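Local coordinates for superantigen-like protein SSL10 (Staphylococcus aureus subsp. aureus, PDB 6LWT) that probably blocks classical complement activation by binding the Fc region of human IgG and keeping C1q away, and probably also hinders plasma clotting by binding prothrombin, at residues L42-R47 with L71-V76; V76-D81 with T132-D137; Y138-H143 with G158-S163; R175-L178 with Y182-E185. All blocks are in the same frame, centred on the assembly; numbering follows the deposited sequence.

Interaction 1 of 4, residues L42-R47 with L71-V76; sequences LRFKFR and LDVFFV
L42 opens the contact by meeting L71 tip to tip: L42 CD1 lies 4.0 Å from L71 CD1. Both leucines set CG beside the backbone N and anti to the carbonyl carbon (chi1 -62° in L42, -61° in L71), and both then run out extended, so that one methyl of each comes forward to the meeting point. The R43 side chain takes no part and bonds through NE to Q52 on the next strand, 49-54. F44 turns inward again. Its ring reaches V73 with the far carbon, F44 CZ standing 4.2 Å from V73 CG1, and the methyl comes to the ring obliquely. M29 of strand 26-30 touches both F44 and V73, while I32 and A34 lie against the F44 ring, so the pair is embedded in a wider apolar cluster. No hydrogen bond joins 42-47 to 71-76; the backbones of L42 and F44 bond to strand 49-54, that of L71 to I32 and that of D72 to I93. Two strands of one curled sheet that meet only through inward side chains are characteristic of the barrel interior of an OB-fold, here the OB-fold domain of a superantigen-like protein.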
loop_
_atom_site.group_PDB
_atom_site.type_symbol
_atom_site.label_atom_id
_atom_site.label_comp_id
_atom_site.label_asym_id
_atom_site.label_seq_id
_atom_site.Cartn_x
_atom_site.Cartn_y
_atom_site.Cartn_z
ATOM N N LEU A 42 -12.378 -12.262 3.618
ATOM C CA LEU A 42 -13.162 -12.344 2.419
ATOM C C LEU A 42 -12.506 -13.374 1.526
ATOM O O LEU A 42 -11.270 -13.514 1.546
ATOM C CB LEU A 42 -13.191 -11.013 1.687
ATOM C CG LEU A 42 -13.815 -9.830 2.405
ATOM C CD1 LEU A 42 -13.739 -8.607 1.501
ATOM C CD2 LEU A 42 -15.242 -10.153 2.786
ATOM N N ARG A 43 -13.332 -14.067 0.742
ATOM C CA ARG A 43 -12.855 -14.996 -0.269
ATOM C C ARG A 43 -13.473 -14.749 -1.617
ATOM O O ARG A 43 -14.674 -14.500 -1.750
ATOM C CB ARG A 43 -13.148 -16.437 0.144
ATOM C CG ARG A 43 -12.268 -16.924 1.275
ATOM C CD ARG A 43 -12.561 -18.400 1.535
ATOM N NE ARG A 43 -11.511 -18.986 2.343
ATOM C CZ ARG A 43 -11.380 -20.282 2.602
ATOM N NH1 ARG A 43 -12.257 -21.169 2.124
ATOM N NH2 ARG A 43 -10.378 -20.691 3.361
ATOM N N PHE A 44 -12.647 -14.862 -2.642
ATOM C CA PHE A 44 -13.139 -14.859 -3.997
ATOM C C PHE A 44 -12.152 -15.547 -4.929
ATOM O O PHE A 44 -11.051 -15.927 -4.525
ATOM C CB PHE A 44 -13.432 -13.431 -4.472
ATOM C CG PHE A 44 -12.226 -12.528 -4.500
ATOM C CD1 PHE A 44 -11.759 -11.934 -3.336
ATOM C CD2 PHE A 44 -11.576 -12.253 -5.693
ATOM C CE1 PHE A 44 -10.663 -11.086 -3.357
ATOM C CE2 PHE A 44 -10.489 -11.398 -5.725
ATOM C CZ PHE A 44 -10.030 -10.817 -4.555
ATOM N N LYS A 45 -12.576 -15.720 -6.169
ATOM C CA LYS A 45 -11.696 -16.209 -7.219
ATOM C C LYS A 45 -11.520 -15.144 -8.280
ATOM O O LYS A 45 -12.470 -14.456 -8.634
ATOM C CB LYS A 45 -12.236 -17.505 -7.819
ATOM C CG LYS A 45 -12.069 -18.682 -6.874
ATOM C CD LYS A 45 -12.904 -19.884 -7.303
ATOM C CE LYS A 45 -12.230 -20.686 -8.399
ATOM N NZ LYS A 45 -12.922 -21.995 -8.594
ATOM N N PHE A 46 -10.291 -14.986 -8.746
ATOM C CA PHE A 46 -9.988 -14.036 -9.796
ATOM C C PHE A 46 -9.141 -14.734 -10.830
ATOM O O PHE A 46 -8.035 -15.189 -10.518
ATOM C CB PHE A 46 -9.230 -12.831 -9.253
ATOM C CG PHE A 46 -8.829 -11.855 -10.315
ATOM C CD1 PHE A 46 -9.779 -11.022 -10.896
ATOM C CD2 PHE A 46 -7.512 -11.788 -10.760
ATOM C CE1 PHE A 46 -9.423 -10.122 -11.889
ATOM C CE2 PHE A 46 -7.145 -10.888 -11.751
ATOM C CZ PHE A 46 -8.104 -10.059 -12.324
ATOM N N ARG A 47 -9.665 -14.827 -12.053
ATOM C CA ARG A 47 -8.973 -15.526 -13.140
ATOM C C ARG A 47 -8.706 -16.967 -12.658
ATOM O O ARG A 47 -7.682 -17.572 -12.964
ATOM C CB ARG A 47 -7.682 -14.755 -13.503
ATOM C CG ARG A 47 -7.197 -14.893 -14.937
ATOM C CD ARG A 47 -5.745 -14.455 -15.074
ATOM N NE ARG A 47 -5.608 -13.014 -14.844
ATOM C CZ ARG A 47 -4.584 -12.409 -14.243
ATOM N NH1 ARG A 47 -3.528 -13.084 -13.775
ATOM N NH2 ARG A 47 -4.614 -11.090 -14.105
ATOM N N LEU A 71 -16.254 -4.646 -5.365
ATOM C CA LEU A 71 -15.097 -4.324 -4.534
ATOM C C LEU A 71 -13.889 -4.006 -5.423
ATOM O O LEU A 71 -13.734 -4.549 -6.532
ATOM C CB LEU A 71 -14.726 -5.498 -3.625
ATOM C CG LEU A 71 -15.761 -5.970 -2.618
ATOM C CD1 LEU A 71 -15.212 -7.163 -1.869
ATOM C CD2 LEU A 71 -16.132 -4.863 -1.650
ATOM N N ASP A 72 -13.041 -3.128 -4.919
ATOM C CA ASP A 72 -11.763 -2.840 -5.515
ATOM C C ASP A 72 -10.759 -3.430 -4.537
ATOM O O ASP A 72 -10.781 -3.074 -3.382
ATOM C CB ASP A 72 -11.607 -1.327 -5.626
ATOM C CG ASP A 72 -10.292 -0.922 -6.225
ATOM O OD1 ASP A 72 -10.090 -1.254 -7.402
ATOM O OD2 ASP A 72 -9.481 -0.247 -5.551
ATOM N N VAL A 73 -9.898 -4.329 -5.008
ATOM C CA VAL A 73 -8.932 -5.039 -4.162
ATOM C C VAL A 73 -7.516 -4.831 -4.695
ATOM O O VAL A 73 -7.244 -5.101 -5.882
ATOM C CB VAL A 73 -9.248 -6.554 -4.064
ATOM C CG1 VAL A 73 -8.270 -7.260 -3.129
ATOM C CG2 VAL A 73 -10.664 -6.752 -3.534
ATOM N N PHE A 74 -6.632 -4.325 -3.830
ATOM C CA PHE A 74 -5.203 -4.271 -4.126
ATOM C C PHE A 74 -4.556 -5.442 -3.411
ATOM O O PHE A 74 -4.374 -5.431 -2.185
ATOM C CB PHE A 74 -4.548 -2.964 -3.708
ATOM C CG PHE A 74 -3.085 -2.896 -4.079
ATOM C CD1 PHE A 74 -2.717 -2.752 -5.409
ATOM C CD2 PHE A 74 -2.092 -2.984 -3.124
ATOM C CE1 PHE A 74 -1.376 -2.681 -5.779
ATOM C CE2 PHE A 74 -0.747 -2.928 -3.486
ATOM C CZ PHE A 74 -0.387 -2.778 -4.812
ATOM N N PHE A 75 -4.224 -6.457 -4.195
ATOM C CA PHE A 75 -3.665 -7.715 -3.679
ATOM C C PHE A 75 -2.151 -7.617 -3.591
ATOM O O PHE A 75 -1.507 -7.194 -4.563
ATOM C CB PHE A 75 -4.083 -8.858 -4.612
ATOM C CG PHE A 75 -3.332 -10.144 -4.397
ATOM C CD1 PHE A 75 -2.121 -10.388 -5.060
ATOM C CD2 PHE A 75 -3.846 -11.122 -3.556
ATOM C CE1 PHE A 75 -1.428 -11.578 -4.853
ATOM C CE2 PHE A 75 -3.166 -12.313 -3.359
ATOM C CZ PHE A 75 -1.956 -12.538 -3.995
ATOM N N VAL A 76 -1.596 -7.997 -2.436
ATOM C CA VAL A 76 -0.160 -8.216 -2.269
ATOM C C VAL A 76 0.011 -9.597 -1.641
ATOM O O VAL A 76 -0.549 -9.875 -0.585
ATOM C CB VAL A 76 0.486 -7.124 -1.383
ATOM C CG1 VAL A 76 1.955 -7.425 -1.105
ATOM C CG2 VAL A 76 0.326 -5.755 -2.046
#

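Interaction 2 of 4, residues V76-D81 with T132-D137; sequences VQEKRD and TLKELD
K134 reaches out from the first turn of helix 133-148 to V76, at the end of strand 71-76. CB points toward the segment 76-81, and CG stands anti to the backbone N (chi1 179°), which sends the chain away from the helix. CG and CD carry it on toward V76, still extended. At CE the apolar part of the contact is made: K134 CE rests 3.8 Å from V76 CG2 and also nears V76 CB, the valine and lysine side chains sliding past each other in opposite directions. The last torsion bends (chi4 62°) and brings NZ round beside the valine. There K134 NZ donates to a water at 2.8 Å. That water in turn donates to V76 O at 2.7 Å and to E78 OE2 at 2.6 Å, so one molecule ties the ammonium, a backbone carbonyl and a carboxylate together. Directly, E78 OE2 and K134 NZ are 4.3 Å apart, beyond a salt bridge, though the opposite charges probably still attract. Each has further partners: NZ also bonds to V89 O, while E78 takes a hydrogen bond from Y21 OH and a salt bridge from K177. Behind the lysine, T132 is the N-cap of the helix, its OG1 accepting from E135 N at 3.1 Å. A lysine from the central helix of the beta-grasp domain, water-linked to the OB-fold, belongs to the interface between the two domains of the staphylococcal and streptococcal toxin fold.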
loop_
_atom_site.group_PDB
_atom_site.type_symbol
_atom_site.label_atom_id
_atom_site.label_comp_id
_atom_site.label_asym_id
_atom_site.label_seq_id
_atom_site.Cartn_x
_atom_site.Cartn_y
_atom_site.Cartn_z
ATOM N N VAL A 76 -1.596 -7.997 -2.436
ATOM C CA VAL A 76 -0.160 -8.216 -2.269
ATOM C C VAL A 76 0.011 -9.597 -1.641
ATOM O O VAL A 76 -0.549 -9.875 -0.585
ATOM C CB VAL A 76 0.486 -7.124 -1.383
ATOM C CG1 VAL A 76 1.955 -7.425 -1.105
ATOM C CG2 VAL A 76 0.326 -5.755 -2.046
ATOM N N GLN A 77 0.795 -10.459 -2.271
ATOM C CA GLN A 77 0.982 -11.816 -1.737
ATOM C C GLN A 77 1.741 -11.829 -0.412
ATOM O O GLN A 77 2.892 -11.421 -0.349
ATOM C CB GLN A 77 1.696 -12.723 -2.744
ATOM C CG GLN A 77 1.663 -14.185 -2.290
ATOM C CD GLN A 77 2.160 -15.174 -3.322
ATOM O OE1 GLN A 77 2.970 -16.050 -3.004
ATOM N NE2 GLN A 77 1.667 -15.070 -4.531
ATOM N N GLU A 78 1.079 -12.263 0.652
ATOM C CA GLU A 78 1.748 -12.579 1.911
ATOM C C GLU A 78 2.235 -14.027 1.917
ATOM O O GLU A 78 3.308 -14.326 2.464
ATOM C CB GLU A 78 0.800 -12.384 3.085
ATOM C CG GLU A 78 0.242 -10.984 3.205
ATOM C CD GLU A 78 1.308 -9.935 3.486
ATOM O OE1 GLU A 78 2.341 -10.235 4.140
ATOM O OE2 GLU A 78 1.084 -8.797 3.063
ATOM N N LYS A 79 1.423 -14.916 1.350
ATOM C CA LYS A 79 1.787 -16.329 1.185
ATOM C C LYS A 79 0.842 -17.050 0.242
ATOM O O LYS A 79 -0.242 -16.555 -0.102
ATOM C CB LYS A 79 1.829 -17.060 2.540
ATOM C CG LYS A 79 0.512 -17.099 3.309
ATOM C CD LYS A 79 0.670 -17.930 4.585
ATOM C CE LYS A 79 -0.607 -18.644 5.012
ATOM N NZ LYS A 79 -1.299 -17.944 6.123
ATOM N N ARG A 80 1.279 -18.230 -0.185
ATOM C CA ARG A 80 0.475 -19.157 -0.974
ATOM C C ARG A 80 0.603 -20.506 -0.266
ATOM O O ARG A 80 1.715 -20.965 -0.032
ATOM C CB ARG A 80 1.028 -19.229 -2.397
ATOM C CG ARG A 80 0.370 -20.262 -3.307
ATOM C CD ARG A 80 1.369 -20.824 -4.311
ATOM N NE ARG A 80 0.686 -21.453 -5.446
ATOM C CZ ARG A 80 1.071 -21.402 -6.727
ATOM N NH1 ARG A 80 0.335 -22.017 -7.652
ATOM N NH2 ARG A 80 2.160 -20.733 -7.111
ATOM N N ASP A 81 -0.519 -21.125 0.099
ATOM C CA ASP A 81 -0.475 -22.396 0.858
ATOM C C ASP A 81 -0.546 -23.611 -0.082
ATOM O O ASP A 81 -0.658 -23.454 -1.311
ATOM C CB ASP A 81 -1.556 -22.432 1.962
ATOM C CG ASP A 81 -2.962 -22.603 1.431
ATOM O OD1 ASP A 81 -3.167 -22.813 0.217
ATOM O OD2 ASP A 81 -3.905 -22.523 2.242
ATOM N N THR A 132 -6.196 2.780 -0.624
ATOM C CA THR A 132 -5.787 2.342 0.699
ATOM C C THR A 132 -4.376 2.816 1.009
ATOM O O THR A 132 -3.522 2.958 0.111
ATOM C CB THR A 132 -5.872 0.807 0.887
ATOM O OG1 THR A 132 -5.075 0.135 -0.107
ATOM C CG2 THR A 132 -7.338 0.361 0.787
ATOM N N LEU A 133 -4.112 3.022 2.291
ATOM C CA LEU A 133 -2.731 3.209 2.743
ATOM C C LEU A 133 -1.835 2.055 2.326
ATOM O O LEU A 133 -0.674 2.274 1.991
ATOM C CB LEU A 133 -2.659 3.471 4.249
ATOM C CG LEU A 133 -1.246 3.723 4.809
ATOM C CD1 LEU A 133 -0.606 4.992 4.259
ATOM C CD2 LEU A 133 -1.280 3.788 6.320
ATOM N N LYS A 134 -2.374 0.832 2.302
ATOM C CA LYS A 134 -1.652 -0.327 1.794
ATOM C C LYS A 134 -1.104 -0.134 0.372
ATOM O O LYS A 134 0.079 -0.380 0.110
ATOM C CB LYS A 134 -2.589 -1.534 1.795
ATOM C CG LYS A 134 -1.955 -2.790 1.261
ATOM C CD LYS A 134 -3.011 -3.835 0.927
ATOM C CE LYS A 134 -2.361 -5.147 0.575
ATOM N NZ LYS A 134 -1.575 -5.709 1.697
ATOM N N GLU A 135 -1.985 0.275 -0.543
ATOM C CA GLU A 135 -1.609 0.430 -1.952
ATOM C C GLU A 135 -0.647 1.599 -2.136
ATOM O O GLU A 135 0.314 1.505 -2.907
ATOM C CB GLU A 135 -2.859 0.639 -2.820
ATOM C CG GLU A 135 -2.539 0.725 -4.303
ATOM C CD GLU A 135 -3.754 0.848 -5.212
ATOM O OE1 GLU A 135 -4.886 0.506 -4.810
ATOM O OE2 GLU A 135 -3.558 1.272 -6.368
ATOM N N LEU A 136 -0.899 2.689 -1.418
ATOM C CA LEU A 136 -0.040 3.862 -1.504
ATOM C C LEU A 136 1.352 3.545 -0.957
ATOM O O LEU A 136 2.356 3.813 -1.609
ATOM C CB LEU A 136 -0.668 5.055 -0.786
ATOM C CG LEU A 136 0.023 6.409 -1.010
ATOM C CD1 LEU A 136 0.311 6.699 -2.477
ATOM C CD2 LEU A 136 -0.841 7.493 -0.401
ATOM N N ASP A 137 1.393 2.901 0.204
ATOM C CA ASP A 137 2.652 2.440 0.789
ATOM C C ASP A 137 3.429 1.568 -0.192
ATOM O O ASP A 137 4.597 1.848 -0.494
ATOM C CB ASP A 137 2.382 1.671 2.082
ATOM C CG ASP A 137 3.616 0.990 2.640
ATOM O OD1 ASP A 137 4.536 1.689 3.135
ATOM O OD2 ASP A 137 3.665 -0.266 2.600
HETATM O O HOH W 1 -1.089 -8.487 1.609
#

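Interaction 3 of 4, residues Y138-H143 with G158-S163; sequences YKLRKH and GRVKIS
L140 leans from helix 133-148 over the strand 159-164 and crosses I162 at a slant, their terminal methyls meeting with L140 CD1 4.0 Å from I162 CD1. The same leucine methyl also serves V160, where L140 CD1 is 4.2 Å from V160 CG1, so a single branch touches two residues spaced by two along the strand. L140, V160 and I162 all point their side chains toward the opposite segment. In I162, CG1 lies beside the backbone N (chi1 -59°) and CD1 is carried out toward the helix, while in L140 CG likewise sits beside its own N. I195 of strand 192-198 touches both L140 and V160, and I162 is packed by L172 and I192 of the adjoining strands and by L133 and L136 of the helix. R159, whose side chain takes no part in the contact, folds back so that NH1 donates to G158 O at 3.0 Å, nearly straight at 169°, from above the carbonyl plane, and also pairs with D157. Between these two segments the contact is purely apolar, methyl against methyl, so it rests on dispersion and burial and imposes no bond direction.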
loop_
_atom_site.group_PDB
_atom_site.type_symbol
_atom_site.label_atom_id
_atom_site.label_comp_id
_atom_site.label_asym_id
_atom_site.label_seq_id
_atom_site.Cartn_x
_atom_site.Cartn_y
_atom_site.Cartn_z
ATOM N N TYR A 138 2.774 0.532 -0.687
ATOM C CA TYR A 138 3.420 -0.413 -1.594
ATOM C C TYR A 138 3.957 0.247 -2.858
ATOM O O TYR A 138 5.118 0.045 -3.221
ATOM C CB TYR A 138 2.477 -1.548 -1.979
ATOM C CG TYR A 138 3.203 -2.686 -2.662
ATOM C CD1 TYR A 138 3.503 -2.639 -4.028
ATOM C CD2 TYR A 138 3.606 -3.802 -1.940
ATOM C CE1 TYR A 138 4.183 -3.675 -4.642
ATOM C CE2 TYR A 138 4.288 -4.844 -2.547
ATOM C CZ TYR A 138 4.563 -4.780 -3.885
ATOM O OH TYR A 138 5.237 -5.825 -4.471
ATOM N N LYS A 139 3.110 1.010 -3.534
ATOM C CA LYS A 139 3.510 1.605 -4.792
ATOM C C LYS A 139 4.582 2.684 -4.605
ATOM O O LYS A 139 5.456 2.815 -5.455
ATOM C CB LYS A 139 2.322 2.174 -5.537
ATOM C CG LYS A 139 1.449 1.089 -6.123
ATOM C CD LYS A 139 0.312 1.696 -6.907
ATOM C CE LYS A 139 -0.367 0.627 -7.736
ATOM N NZ LYS A 139 -1.436 1.231 -8.562
ATOM N N LEU A 140 4.501 3.447 -3.513
ATOM C CA LEU A 140 5.564 4.403 -3.195
ATOM C C LEU A 140 6.904 3.677 -2.966
ATOM O O LEU A 140 7.940 4.110 -3.492
ATOM C CB LEU A 140 5.199 5.279 -1.999
ATOM C CG LEU A 140 4.208 6.412 -2.303
ATOM C CD1 LEU A 140 3.675 7.043 -1.022
ATOM C CD2 LEU A 140 4.874 7.455 -3.199
ATOM N N ARG A 141 6.894 2.567 -2.229
ATOM C CA ARG A 141 8.145 1.851 -2.009
ATOM C C ARG A 141 8.701 1.241 -3.276
ATOM O O ARG A 141 9.911 1.331 -3.518
ATOM C CB ARG A 141 8.039 0.809 -0.902
ATOM C CG ARG A 141 7.698 1.457 0.422
ATOM C CD ARG A 141 8.016 0.551 1.589
ATOM N NE ARG A 141 7.161 0.828 2.763
ATOM C CZ ARG A 141 7.474 0.517 4.019
ATOM N NH1 ARG A 141 6.595 0.766 4.979
ATOM N NH2 ARG A 141 8.641 -0.063 4.328
ATOM N N LYS A 142 7.837 0.663 -4.097
ATOM C CA LYS A 142 8.276 0.115 -5.387
ATOM C C LYS A 142 8.904 1.183 -6.275
ATOM O O LYS A 142 9.954 0.942 -6.904
ATOM C CB LYS A 142 7.126 -0.564 -6.120
ATOM C CG LYS A 142 7.580 -1.409 -7.310
ATOM C CD LYS A 142 6.397 -2.123 -7.953
ATOM C CE LYS A 142 5.602 -1.171 -8.833
ATOM N NZ LYS A 142 4.618 -1.876 -9.707
ATOM N N HIS A 143 8.272 2.356 -6.309
ATOM C CA HIS A 143 8.842 3.546 -6.969
ATOM C C HIS A 143 10.241 3.888 -6.459
ATOM O O HIS A 143 11.160 4.099 -7.263
ATOM C CB HIS A 143 7.883 4.739 -6.814
ATOM C CG HIS A 143 8.344 5.990 -7.500
ATOM N ND1 HIS A 143 8.920 7.040 -6.818
ATOM C CD2 HIS A 143 8.324 6.354 -8.805
ATOM C CE1 HIS A 143 9.236 7.996 -7.668
ATOM N NE2 HIS A 143 8.882 7.611 -8.882
ATOM N N GLY A 158 14.934 5.227 6.113
ATOM C CA GLY A 158 14.252 6.371 5.528
ATOM C C GLY A 158 12.831 6.464 6.028
ATOM O O GLY A 158 12.327 5.548 6.711
ATOM N N ARG A 159 12.180 7.572 5.691
ATOM C CA ARG A 159 10.804 7.803 6.085
ATOM C C ARG A 159 10.026 8.354 4.913
ATOM O O ARG A 159 10.596 8.973 4.011
ATOM C CB ARG A 159 10.716 8.803 7.233
ATOM C CG ARG A 159 11.589 8.499 8.445
ATOM C CD ARG A 159 11.164 7.276 9.259
ATOM N NE ARG A 159 12.066 7.178 10.411
ATOM C CZ ARG A 159 13.270 6.598 10.414
ATOM N NH1 ARG A 159 13.766 5.986 9.335
ATOM N NH2 ARG A 159 13.996 6.626 11.530
ATOM N N VAL A 160 8.721 8.114 4.928
ATOM C CA VAL A 160 7.838 8.706 3.934
ATOM C C VAL A 160 6.663 9.347 4.649
ATOM O O VAL A 160 5.946 8.634 5.319
ATOM C CB VAL A 160 7.277 7.651 2.966
ATOM C CG1 VAL A 160 6.314 8.319 1.989
ATOM C CG2 VAL A 160 8.397 6.918 2.236
ATOM N N LYS A 161 6.446 10.650 4.482
ATOM C CA LYS A 161 5.337 11.346 5.143
ATOM C C LYS A 161 4.316 11.781 4.098
ATOM O O LYS A 161 4.610 12.635 3.259
ATOM C CB LYS A 161 5.819 12.549 5.949
ATOM C CG LYS A 161 4.700 13.312 6.678
ATOM C CD LYS A 161 5.199 14.594 7.341
ATOM C CE LYS A 161 4.075 15.326 8.065
ATOM N NZ LYS A 161 4.550 16.096 9.256
ATOM N N ILE A 162 3.132 11.197 4.181
ATOM C CA ILE A 162 2.029 11.546 3.296
ATOM C C ILE A 162 1.142 12.553 4.043
ATOM O O ILE A 162 0.529 12.207 5.058
ATOM C CB ILE A 162 1.229 10.285 2.908
ATOM C CG1 ILE A 162 2.129 9.257 2.196
ATOM C CG2 ILE A 162 0.021 10.643 2.059
ATOM C CD1 ILE A 162 1.648 7.828 2.346
ATOM N N SER A 163 1.056 13.783 3.537
ATOM C CA SER A 163 0.263 14.807 4.156
ATOM C C SER A 163 -1.002 15.090 3.352
ATOM O O SER A 163 -0.981 15.142 2.102
ATOM C CB SER A 163 1.099 16.075 4.325
ATOM O OG SER A 163 2.187 15.803 5.204
#

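Interaction 4 of 4, residues R175-L178 with Y182-E185; sequences RSKL and YMGE
Neither R175-L178 nor Y182-E185 forms a strand, and the two lie in one long loop between strands 169-173 and 186-188; the chain carries on past L178, and M183 lies further along the same loop, its side chain reaching back to L178. The backbones come closest at L178 and Y182, whose CA atoms are 7.2 Å apart. Segment 175-178 is extended over its last three residues, whereas Y182 and M183 have the tighter conformation of a turn, with Y182 at psi 1°. L178 is the centre of the contact and uses both methyls. Its CG stands anti to the backbone N (chi1 -177°), which swings the branched end toward the second segment. There L178 CD1 crosses Y182 at a slant and lies 4.1 Å from Y182 CB, the tyrosine ring leading off elsewhere. L178 CD2 sits 3.9 Å from M183 CG, as leucine and methionine slide past each other in opposite directions. The methionine is extended beyond CG, so its end points back toward L178, against the chain direction, and M183 CE comes 3.4 Å from L178 O. The same methyl only just reaches K177, with K177 CD 4.5 Å from M183 CE. The contact is chiefly dispersive, made by methyl and methylene groups; the approach of M183 CE to L178 O is a separate close contact, not a hydrogen bond, and none passes between the segments. Polar partners lie elsewhere: E78 and the Y21 ring (cation-pi) for K177 NZ, Y22 OH for L178 N.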
loop_
_atom_site.group_PDB
_atom_site.type_symbol
_atom_site.label_atom_id
_atom_site.label_comp_id
_atom_site.label_asym_id
_atom_site.label_seq_id
_atom_site.Cartn_x
_atom_site.Cartn_y
_atom_site.Cartn_z
ATOM N N ARG A 175 12.211 1.355 7.451
ATOM C CA ARG A 175 12.971 0.289 8.109
ATOM C C ARG A 175 12.144 -0.963 8.437
ATOM O O ARG A 175 12.717 -1.986 8.787
ATOM C CB ARG A 175 13.625 0.792 9.379
ATOM C CG ARG A 175 14.535 2.004 9.200
ATOM C CD ARG A 175 14.991 2.548 10.549
ATOM N NE ARG A 175 13.841 2.997 11.346
ATOM C CZ ARG A 175 13.907 3.406 12.610
ATOM N NH1 ARG A 175 15.073 3.467 13.249
ATOM N NH2 ARG A 175 12.797 3.768 13.240
ATOM N N SER A 176 10.822 -0.893 8.335
ATOM C CA SER A 176 10.008 -2.091 8.478
ATOM C C SER A 176 8.831 -2.135 7.530
ATOM O O SER A 176 8.474 -1.139 6.866
ATOM C CB SER A 176 9.531 -2.224 9.923
ATOM O OG SER A 176 8.919 -1.038 10.343
ATOM N N LYS A 177 8.212 -3.307 7.486
ATOM C CA LYS A 177 7.012 -3.501 6.673
ATOM C C LYS A 177 5.874 -2.694 7.275
ATOM O O LYS A 177 5.799 -2.542 8.491
ATOM C CB LYS A 177 6.629 -4.983 6.594
ATOM C CG LYS A 177 5.772 -5.309 5.382
ATOM C CD LYS A 177 4.855 -6.532 5.536
ATOM C CE LYS A 177 5.568 -7.850 5.346
ATOM N NZ LYS A 177 4.604 -8.995 5.369
ATOM N N LEU A 178 4.974 -2.171 6.442
ATOM C CA LEU A 178 3.742 -1.586 6.981
ATOM C C LEU A 178 3.034 -2.664 7.807
ATOM O O LEU A 178 2.979 -3.804 7.389
ATOM C CB LEU A 178 2.806 -1.116 5.869
ATOM C CG LEU A 178 1.518 -0.414 6.296
ATOM C CD1 LEU A 178 1.810 0.910 6.974
ATOM C CD2 LEU A 178 0.633 -0.175 5.089
ATOM N N TYR A 182 -2.826 -1.490 9.687
ATOM C CA TYR A 182 -3.019 -0.251 8.924
ATOM C C TYR A 182 -3.344 -0.444 7.447
ATOM O O TYR A 182 -3.531 0.547 6.735
ATOM C CB TYR A 182 -1.766 0.637 9.052
ATOM C CG TYR A 182 -1.431 0.969 10.487
ATOM C CD1 TYR A 182 -2.369 1.590 11.301
ATOM C CD2 TYR A 182 -0.175 0.674 11.035
ATOM C CE1 TYR A 182 -2.081 1.898 12.631
ATOM C CE2 TYR A 182 0.129 0.987 12.357
ATOM C CZ TYR A 182 -0.834 1.582 13.156
ATOM O OH TYR A 182 -0.583 1.889 14.477
ATOM N N MET A 183 -3.445 -1.691 6.991
ATOM C CA MET A 183 -3.603 -1.968 5.565
ATOM C C MET A 183 -5.032 -1.830 5.054
ATOM O O MET A 183 -5.262 -1.953 3.854
ATOM C CB MET A 183 -3.063 -3.357 5.227
ATOM C CG MET A 183 -1.557 -3.404 5.278
ATOM S SD MET A 183 -0.931 -5.036 4.931
ATOM C CE MET A 183 0.811 -4.709 4.915
ATOM N N GLY A 184 -5.978 -1.555 5.941
ATOM C CA GLY A 184 -7.343 -1.304 5.530
ATOM C C GLY A 184 -7.742 0.153 5.428
ATOM O O GLY A 184 -8.747 0.423 4.782
ATOM N N GLU A 185 -6.986 1.059 6.073
ATOM C CA GLU A 185 -7.209 2.531 6.043
ATOM C C GLU A 185 -7.410 3.026 4.613
ATOM O O GLU A 185 -6.586 2.710 3.766
ATOM C CB GLU A 185 -5.972 3.278 6.575
ATOM C CG GLU A 185 -5.838 3.423 8.086
ATOM C CD GLU A 185 -6.172 4.818 8.627
ATOM O OE1 GLU A 185 -6.279 4.915 9.857
ATOM O OE2 GLU A 185 -6.336 5.810 7.871
#

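In the fold
Interaction 1 lies inside the OB-fold domain and interaction 3 inside the beta-grasp domain, their centres about 23 Å apart; interaction 2 bridges the two domains. V76 belongs to both interactions 1 and 2, while helix 133-148 supplies one segment each to interactions 2 and 3, whose centres are about 14 Å apart. F74 and V76 of interaction 1 also pack on Y138 of interaction 3. Interaction 4 is about 9 Å from interaction 2, centre to centre, and joins it through E78 OE1 and K177 NZ, 2.9 Å apart in a salt bridge. It meets interaction 3 where R141 NH2 probably bonds S176 O at 2.8 Å.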